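Local coordinates for protein apoptosis regulator CED-9 (Caenorhabditis elegans, PDB 1OHU) that restrains programmed cell death in the worm by sequestering the caspase activator CED-4, which it releases when EGL-1 binds to it, at residues P98-L104 and R142-W147; N4-E8 and R152-D156. The protein carries 3 engineered substitutions. One frame throughout, in Å; residues are numbered along the deposited sequence.

Contact 1: P98-L104 and R142-W147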
loop_
_atom_site.group_PDB
_atom_site.type_symbol
_atom_site.label_atom_id
_atom_site.label_comp_id
_atom_site.label_asym_id
_atom_site.label_seq_id
_atom_site.Cartn_x
_atom_site.Cartn_y
_atom_site.Cartn_z
ATOM N N PRO A 98 0.938 5.337 15.510
ATOM C CA PRO A 98 2.177 4.938 14.832
ATOM C C PRO A 98 1.980 4.733 13.331
ATOM O O PRO A 98 1.458 3.706 12.898
ATOM C CB PRO A 98 2.556 3.646 15.552
ATOM C CG PRO A 98 1.214 3.046 15.865
ATOM C CD PRO A 98 0.425 4.246 16.359
HETATM N N MSE A 99 2.393 5.717 12.539
HETATM C CA MSE A 99 2.261 5.624 11.088
HETATM C C MSE A 99 3.436 6.282 10.383
HETATM O O MSE A 99 3.292 7.340 9.771
HETATM C CB MSE A 99 0.948 6.270 10.625
HETATM C CG MSE A 99 0.681 6.162 9.118
HETATM SE SE MSE A 99 0.806 4.350 8.412
HETATM C CE MSE A 99 -0.858 3.644 9.100
ATOM N N SER A 100 4.601 5.651 10.479
ATOM C CA SER A 100 5.801 6.165 9.838
ATOM C C SER A 100 5.721 5.864 8.349
ATOM O O SER A 100 4.853 5.106 7.910
ATOM C CB SER A 100 7.045 5.497 10.426
ATOM O OG SER A 100 7.080 4.111 10.122
ATOM N N TYR A 101 6.621 6.456 7.572
ATOM C CA TYR A 101 6.646 6.231 6.130
ATOM C C TYR A 101 6.907 4.755 5.856
ATOM O O TYR A 101 6.405 4.193 4.885
ATOM C CB TYR A 101 7.740 7.083 5.485
ATOM C CG TYR A 101 7.575 8.567 5.723
ATOM C CD1 TYR A 101 6.454 9.251 5.246
ATOM C CD2 TYR A 101 8.531 9.288 6.434
ATOM C CE1 TYR A 101 6.293 10.619 5.471
ATOM C CE2 TYR A 101 8.381 10.656 6.666
ATOM C CZ TYR A 101 7.260 11.315 6.182
ATOM O OH TYR A 101 7.109 12.665 6.412
ATOM N N GLY A 102 7.695 4.131 6.724
ATOM C CA GLY A 102 8.007 2.724 6.564
ATOM C C GLY A 102 6.779 1.851 6.717
ATOM O O GLY A 102 6.566 0.933 5.929
ATOM N N ARG A 103 5.970 2.129 7.733
ATOM C CA ARG A 103 4.762 1.352 7.964
ATOM C C ARG A 103 3.751 1.686 6.868
ATOM O O ARG A 103 3.012 0.816 6.401
ATOM C CB ARG A 103 4.166 1.672 9.341
ATOM C CG ARG A 103 3.145 0.643 9.817
ATOM C CD ARG A 103 2.434 1.066 11.095
ATOM N NE ARG A 103 1.626 -0.026 11.640
ATOM C CZ ARG A 103 0.758 0.096 12.644
ATOM N NH1 ARG A 103 0.568 1.272 13.230
ATOM N NH2 ARG A 103 0.085 -0.967 13.069
ATOM N N LEU A 104 3.732 2.951 6.459
ATOM C CA LEU A 104 2.822 3.413 5.420
ATOM C C LEU A 104 3.063 2.641 4.129
ATOM O O LEU A 104 2.158 2.010 3.583
ATOM C CB LEU A 104 3.038 4.908 5.176
ATOM C CG LEU A 104 2.318 5.555 3.991
ATOM C CD1 LEU A 104 0.816 5.439 4.162
ATOM C CD2 LEU A 104 2.736 7.012 3.893
ATOM N N ARG A 142 -4.481 6.253 11.670
ATOM C CA ARG A 142 -3.104 6.421 12.109
ATOM C C ARG A 142 -2.469 7.723 11.630
ATOM O O ARG A 142 -1.730 8.359 12.375
ATOM C CB ARG A 142 -2.254 5.245 11.629
ATOM C CG ARG A 142 -2.839 3.863 11.922
ATOM C CD ARG A 142 -2.911 3.589 13.398
ATOM N NE ARG A 142 -3.490 2.285 13.718
ATOM C CZ ARG A 142 -4.669 1.850 13.282
ATOM N NH1 ARG A 142 -5.108 0.654 13.645
ATOM N NH2 ARG A 142 -5.402 2.596 12.469
ATOM N N ILE A 143 -2.742 8.124 10.392
ATOM C CA ILE A 143 -2.150 9.357 9.878
ATOM C C ILE A 143 -2.754 10.602 10.512
ATOM O O ILE A 143 -2.059 11.374 11.173
ATOM C CB ILE A 143 -2.306 9.484 8.344
ATOM C CG1 ILE A 143 -1.428 8.451 7.634
ATOM C CG2 ILE A 143 -1.910 10.886 7.898
ATOM C CD1 ILE A 143 -1.407 8.597 6.114
ATOM N N ARG A 144 -4.052 10.787 10.296
ATOM C CA ARG A 144 -4.782 11.936 10.811
ATOM C C ARG A 144 -4.367 12.356 12.216
ATOM O O ARG A 144 -3.997 13.508 12.442
ATOM C CB ARG A 144 -6.279 11.646 10.779
ATOM N N ASN A 145 -4.415 11.416 13.151
ATOM C CA ASN A 145 -4.082 11.707 14.538
ATOM C C ASN A 145 -2.626 11.490 14.950
ATOM O O ASN A 145 -2.279 11.711 16.108
ATOM C CB ASN A 145 -4.999 10.900 15.452
ATOM N N ASN A 146 -1.763 11.085 14.023
ATOM C CA ASN A 146 -0.374 10.836 14.398
ATOM C C ASN A 146 0.699 11.530 13.559
ATOM O O ASN A 146 1.877 11.518 13.925
ATOM C CB ASN A 146 -0.108 9.329 14.396
ATOM C CG ASN A 146 1.024 8.938 15.316
ATOM O OD1 ASN A 146 1.520 7.814 15.263
ATOM N ND2 ASN A 146 1.434 9.862 16.180
ATOM N N TRP A 147 0.307 12.134 12.441
ATOM C CA TRP A 147 1.275 12.800 11.577
ATOM C C TRP A 147 1.636 14.225 11.982
ATOM O O TRP A 147 2.796 14.626 11.878
ATOM C CB TRP A 147 0.783 12.770 10.128
ATOM C CG TRP A 147 1.327 11.596 9.359
ATOM C CD1 TRP A 147 1.634 10.359 9.857
ATOM C CD2 TRP A 147 1.624 11.548 7.958
ATOM N NE1 TRP A 147 2.106 9.547 8.855
ATOM C CE2 TRP A 147 2.110 10.250 7.679
ATOM C CE3 TRP A 147 1.527 12.475 6.909
ATOM C CZ2 TRP A 147 2.499 9.855 6.392
ATOM C CZ3 TRP A 147 1.913 12.080 5.629
ATOM C CH2 TRP A 147 2.393 10.781 5.385
#
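Trp147 meets the start of helix 101-118 with its pyrrole edge. Its NE1 donates to Met99 O at 2.7 Å with an N-H...O angle of 153°; the donor lies in the carbonyl plane, and the oxygen lies close to the indole plane. This bond, with the packing around the ring, should hold the indole in its rotation. Further round the same edge, Leu104 CD2 touches Trp147 CZ2 at 3.8 Å. Tyr101 makes an offset edge-to-face pair with the six-membered ring, its edge turned to the indole face, centroids 5.6 Å apart and planes at 69°. Ile143 CG2, from the preceding helix, lies over one indole face toward its rim.

Met99, a selenomethionine, fills the middle. With Met99 CG anti to the backbone N (chi1 -177°), that carbon presses on Ile143 CG1 at 3.4 Å, tight for two carbons; bends at the next two torsions bring Met99 CE round to Arg142 CB at 3.3 Å. Met99 and Arg142 run across one another at about a right angle.

Arg103 extends straight back over the turn and gives NH1 to Pro98 O at 2.6 Å, with the oxygen in the guanidinium plane. Arg103 NH1 lies 4.2 Å from Arg142 NE, and the two guanidinium groups are turned nearly perpendicular. Arg142 also forms a cation-pi pair with Phe138. Ser100 OG caps the helix by accepting from Arg103 N.

The contact ties the predicted BH1 motif to the first residues of the region assigned as BH2: helix 101-118 begins where helix 128-144 ends, Met99 and Leu104 also reach Ile139 of the latter helix, and Tyr101 leans on helix 154-172 through Leu160, with its OH turned to Ser153 N.

Contact 2: N4-E8 and R152-D156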
loop_
_atom_site.group_PDB
_atom_site.type_symbol
_atom_site.label_atom_id
_atom_site.label_comp_id
_atom_site.label_asym_id
_atom_site.label_seq_id
_atom_site.Cartn_x
_atom_site.Cartn_y
_atom_site.Cartn_z
ATOM N N ASN A 4 -0.768 19.984 7.706
ATOM C CA ASN A 4 -2.077 19.469 7.216
ATOM C C ASN A 4 -2.154 19.505 5.691
ATOM O O ASN A 4 -2.903 20.301 5.121
ATOM C CB ASN A 4 -3.207 20.293 7.811
ATOM N N ASP A 5 -1.373 18.650 5.033
ATOM C CA ASP A 5 -1.376 18.584 3.572
ATOM C C ASP A 5 -1.978 17.257 3.112
ATOM O O ASP A 5 -2.448 17.135 1.980
ATOM C CB ASP A 5 0.047 18.745 3.019
ATOM C CG ASP A 5 0.936 17.550 3.313
ATOM O OD1 ASP A 5 0.999 17.117 4.482
ATOM O OD2 ASP A 5 1.584 17.052 2.369
ATOM N N TRP A 6 -1.962 16.266 4.001
ATOM C CA TRP A 6 -2.527 14.954 3.702
ATOM C C TRP A 6 -4.045 15.097 3.698
ATOM O O TRP A 6 -4.782 14.146 3.417
ATOM C CB TRP A 6 -2.085 13.931 4.756
ATOM C CG TRP A 6 -2.461 14.292 6.165
ATOM C CD1 TRP A 6 -3.672 14.099 6.770
ATOM C CD2 TRP A 6 -1.623 14.928 7.138
ATOM N NE1 TRP A 6 -3.638 14.577 8.060
ATOM C CE2 TRP A 6 -2.393 15.091 8.311
ATOM C CE3 TRP A 6 -0.294 15.378 7.131
ATOM C CZ2 TRP A 6 -1.879 15.685 9.470
ATOM C CZ3 TRP A 6 0.218 15.968 8.284
ATOM C CH2 TRP A 6 -0.575 16.116 9.437
ATOM N N GLU A 7 -4.493 16.313 4.004
ATOM C CA GLU A 7 -5.909 16.647 4.044
ATOM C C GLU A 7 -6.416 17.094 2.674
ATOM O O GLU A 7 -7.623 17.143 2.441
ATOM C CB GLU A 7 -6.148 17.740 5.089
ATOM C CG GLU A 7 -6.089 17.224 6.518
ATOM C CD GLU A 7 -6.044 18.335 7.547
ATOM O OE1 GLU A 7 -6.814 19.309 7.415
ATOM O OE2 GLU A 7 -5.241 18.227 8.498
ATOM N N GLU A 8 -5.493 17.415 1.771
ATOM C CA GLU A 8 -5.864 17.833 0.422
ATOM C C GLU A 8 -6.606 16.682 -0.239
ATOM O O GLU A 8 -6.268 15.516 -0.032
ATOM C CB GLU A 8 -4.625 18.162 -0.419
ATOM C CG GLU A 8 -3.775 19.313 0.089
ATOM C CD GLU A 8 -2.638 19.663 -0.863
ATOM O OE1 GLU A 8 -1.809 20.527 -0.508
ATOM O OE2 GLU A 8 -2.572 19.082 -1.968
ATOM N N ARG A 152 5.511 14.442 10.393
ATOM C CA ARG A 152 5.645 13.928 9.032
ATOM C C ARG A 152 4.594 14.532 8.104
ATOM O O ARG A 152 3.624 15.146 8.555
ATOM C CB ARG A 152 5.558 12.394 8.996
ATOM C CG ARG A 152 5.271 11.722 10.326
ATOM C CD ARG A 152 6.188 10.525 10.532
ATOM N NE ARG A 152 5.813 9.745 11.706
ATOM C CZ ARG A 152 6.602 8.852 12.297
ATOM N NH1 ARG A 152 7.824 8.627 11.827
ATOM N NH2 ARG A 152 6.164 8.175 13.356
ATOM N N SER A 153 4.804 14.364 6.803
ATOM C CA SER A 153 3.892 14.886 5.798
ATOM C C SER A 153 4.233 14.261 4.451
ATOM O O SER A 153 5.194 13.498 4.342
ATOM C CB SER A 153 4.019 16.412 5.708
ATOM O OG SER A 153 5.317 16.798 5.291
ATOM N N TRP A 154 3.445 14.581 3.430
ATOM C CA TRP A 154 3.682 14.045 2.097
ATOM C C TRP A 154 4.876 14.706 1.420
ATOM O O TRP A 154 5.546 14.088 0.592
ATOM C CB TRP A 154 2.433 14.206 1.227
ATOM C CG TRP A 154 1.356 13.215 1.555
ATOM C CD1 TRP A 154 0.128 13.482 2.084
ATOM C CD2 TRP A 154 1.424 11.791 1.394
ATOM N NE1 TRP A 154 -0.574 12.313 2.265
ATOM C CE2 TRP A 154 0.198 11.260 1.850
ATOM C CE3 TRP A 154 2.404 10.911 0.910
ATOM C CZ2 TRP A 154 -0.077 9.886 1.836
ATOM C CZ3 TRP A 154 2.129 9.541 0.898
ATOM C CH2 TRP A 154 0.898 9.046 1.358
ATOM N N ASP A 155 5.137 15.962 1.768
ATOM C CA ASP A 155 6.260 16.696 1.195
ATOM C C ASP A 155 7.533 16.071 1.732
ATOM O O ASP A 155 8.458 15.754 0.982
ATOM C CB ASP A 155 6.183 18.163 1.607
ATOM C CG ASP A 155 4.862 18.797 1.225
ATOM O OD1 ASP A 155 4.618 18.977 0.010
ATOM O OD2 ASP A 155 4.062 19.106 2.138
ATOM N N ASP A 156 7.566 15.890 3.046
ATOM C CA ASP A 156 8.706 15.280 3.712
ATOM C C ASP A 156 8.870 13.874 3.125
ATOM O O ASP A 156 9.980 13.348 3.026
ATOM C CB ASP A 156 8.434 15.205 5.215
ATOM C CG ASP A 156 9.691 15.001 6.024
ATOM O OD1 ASP A 156 10.352 13.955 5.856
ATOM O OD2 ASP A 156 10.017 15.894 6.833
#
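Trp6 lays its CB against the pyrrole end of Trp154, 3.3 Å from Trp154 NE1 and 3.5 Å from Trp154 CD1, while its CA sits at the edge of that ring, in its plane. This carbon cover leaves Trp154 NE1 buried without a polar partner. The Trp6 indole goes elsewhere: with CG between the backbone N and the carbonyl carbon (chi1 58°), the ring swings past Trp154 and brings Trp6 CZ3 to 3.5 Å from Arg152 O. Lys148 of helix 147-150 touches it too.

Asp5 reaches for the start of helix 154-172. Asp5 OD2 accepts from Trp154 N through the syn lone pair, but the bond is long and bent, 3.3 Å with an N-H...O angle of 137°. The carboxylate plane is steeply inclined to the indole, OD2 reaching the ring edge in its plane, and Asp5 OD1 lies 3.3 Å from Ser153 CB.

Here a loop ahead of helix 13-27, which carries the predicted BH4 motif, closes over the region assigned as BH2 in the Bcl-2 fold. The loop is folded by a type I turn from Asp5 to Glu8, with Glu8 N bonded to Asp5 O. Trp154 is shared between the two parts of the fold, since beyond this contact its ring stacks on Phe16 of helix 13-27 and also meets Phe157 edge-to-face.

Ser153 is the N-cap, its OG taking a weak bond from Asp156 N. Asp155 brings a second carboxylate alongside Asp5; the two side chains run antiparallel, side by side, with Asp5 OD2 to Asp155 OD2 at 3.2 Å and planes 27° apart. Such closeness could favour a shared proton or raise one of the two pKa values, whereas the positive end of the helix would be expected to ease the repulsion.

Overall arrangement
Contacts 1 and 2 are neighbours on one side of the chain, their centres about 11 Å apart and about 13 and 17 Å from the centre of the chain. They meet directly: Tyr101 OH probably hydrogen-bonds Ser153 N at 2.9 Å, and Trp147 O probably does so with Arg152 N at 3.1 Å. Trp147 and Trp154 add an edge-to-face ring pair. The region assigned as BH2 therefore links them, its beginning packed on BH1 and its later residues under the N-terminal loop. In Bcl-2 relatives the BH1 and BH2 regions border the groove for BH3 peptides, so contact 1 probably lies near the EGL-1 site; the model holds a single CED-9 chain, without EGL-1.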